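Local coordinates for protein molybdopterin converting factor, subunit 1 (MoaD) (Helicobacter pylori, PDB 3RPF) that probably serves as the small sulfur-carrier subunit of molybdopterin synthase, handing sulfur from its C-terminal tail to the molybdopterin precursor in the catalytic subunit, at residues D[9-14]-D[37-42]. Sequence-based numbering, arbitrary orientation.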
# COMPACT_ATOMS: atom_id res chain seq x y z
N GLY D 9 5.81 8.44 27.68
CA GLY D 9 6.87 7.62 27.15
C GLY D 9 8.03 7.35 28.07
O GLY D 9 7.85 6.97 29.21
N PRO D 10 9.23 7.56 27.57
CA PRO D 10 10.47 7.22 28.28
C PRO D 10 10.72 8.01 29.56
O PRO D 10 11.47 7.54 30.40
CB PRO D 10 11.56 7.53 27.24
CG PRO D 10 10.92 8.40 26.25
CD PRO D 10 9.50 7.95 26.18
N ILE D 11 10.13 9.19 29.70
CA ILE D 11 10.42 10.00 30.87
C ILE D 11 10.10 9.24 32.14
O ILE D 11 9.07 8.61 32.25
CB ILE D 11 9.61 11.27 30.88
CG1 ILE D 11 9.98 12.13 29.68
CG2 ILE D 11 9.88 12.02 32.14
CD1 ILE D 11 9.03 13.22 29.45
N LYS D 12 11.07 9.21 33.04
CA LYS D 12 10.96 8.57 34.35
C LYS D 12 10.10 9.25 35.43
O LYS D 12 9.43 8.60 36.22
CB LYS D 12 12.35 8.22 34.87
CG LYS D 12 12.98 7.07 34.12
CD LYS D 12 12.24 5.77 34.36
CE LYS D 12 13.08 4.57 33.97
NZ LYS D 12 14.35 4.95 33.31
N GLU D 13 10.15 10.56 35.49
CA GLU D 13 9.42 11.32 36.51
C GLU D 13 7.94 10.92 36.63
O GLU D 13 7.28 10.66 35.63
CB GLU D 13 9.51 12.82 36.23
CG GLU D 13 8.70 13.67 37.20
CD GLU D 13 9.30 13.72 38.61
OE1 GLU D 13 10.49 13.39 38.75
OE2 GLU D 13 8.58 14.10 39.56
N GLU D 14 7.44 10.88 37.86
CA GLU D 14 6.02 10.65 38.10
C GLU D 14 5.24 11.95 37.90
O GLU D 14 5.75 13.04 38.20
CB GLU D 14 5.79 10.14 39.53
N LYS D 37 16.38 17.49 32.82
CA LYS D 37 17.39 18.17 32.01
C LYS D 37 17.66 17.43 30.70
O LYS D 37 17.96 18.04 29.68
CB LYS D 37 18.69 18.37 32.80
N GLU D 38 17.53 16.10 30.74
CA GLU D 38 17.71 15.25 29.56
C GLU D 38 16.65 15.55 28.51
O GLU D 38 16.86 15.31 27.32
CB GLU D 38 17.58 13.77 29.96
CG GLU D 38 18.71 13.21 30.81
CD GLU D 38 18.76 13.79 32.23
OE1 GLU D 38 17.69 13.90 32.87
OE2 GLU D 38 19.87 14.11 32.70
N TRP D 39 15.51 16.07 28.96
CA TRP D 39 14.27 15.99 28.19
C TRP D 39 13.73 17.30 27.61
O TRP D 39 13.15 17.29 26.52
CB TRP D 39 13.18 15.34 29.05
CG TRP D 39 13.42 13.89 29.29
CD1 TRP D 39 13.64 13.27 30.49
CD2 TRP D 39 13.48 12.86 28.29
NE1 TRP D 39 13.83 11.92 30.30
CE2 TRP D 39 13.74 11.64 28.96
CE3 TRP D 39 13.34 12.85 26.90
CZ2 TRP D 39 13.85 10.43 28.28
CZ3 TRP D 39 13.46 11.65 26.23
CH2 TRP D 39 13.71 10.45 26.91
N LEU D 40 13.89 18.40 28.33
CA LEU D 40 13.21 19.64 27.94
C LEU D 40 13.64 20.16 26.56
O LEU D 40 12.86 20.82 25.88
CB LEU D 40 13.37 20.72 29.01
CG LEU D 40 12.08 21.02 29.79
CD1 LEU D 40 11.74 19.88 30.73
CD2 LEU D 40 12.23 22.33 30.55
N GLY D 41 14.86 19.85 26.16
CA GLY D 41 15.36 20.28 24.86
C GLY D 41 14.66 19.64 23.68
O GLY D 41 14.62 20.22 22.60
N VAL D 42 14.09 18.45 23.89
CA VAL D 42 13.55 17.65 22.77
C VAL D 42 12.04 17.36 22.89
O VAL D 42 11.44 16.82 21.96
CB VAL D 42 14.28 16.31 22.64
CG1 VAL D 42 15.78 16.53 22.45
CG2 VAL D 42 14.02 15.44 23.86
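Ile11 lies against one face of the Trp39 indole in a CH-pi contact: its CG1 sits 3.7 Å from the centroid of the five-membered ring of Trp39 and 2° off the ring normal. CG1 of Ile11 is almost equally far from all five atoms of that ring, from 3.8 Å at CD2 of Trp39 to 3.9 Å at its CD1 and NE1. With chi1 at -63°, Ile11 turns CG1 anti to its own carbonyl carbon and beside the backbone N, which carries this branch over the pyrrole ring. The opposite face of the indole is backed near its rim by CB of Glu38, the preceding residue.

Apolar packing continues at the benzo ring. Pro10 meets the indole obliquely, with CG 3.5 Å and CB 3.6 Å from CH2 of Trp39. Proline and isoleucine thus divide the tryptophan between them, one at the six-membered ring and the other over the five-membered ring. The contact joins two loops of the ubiquitin-like fold of the MoaD/ThiS family, one following strand 4-7 and the other leading from helix 27-30 to strand 44-47. Ile11 also packs on Leu67 of strand 64-68, and both it and Trp39 touch Pro69, at the start of the C-terminal tail.

Within 37-42, the backbone bond from Val42 N to Trp39 O (3.0 Å) closes a turn on the backbone side of Trp39, away from the indole. Interface packing adds Tyr124 of the molybdopterin synthase catalytic subunit against Pro10 and Tyr133 of that same neighbouring chain against Trp39.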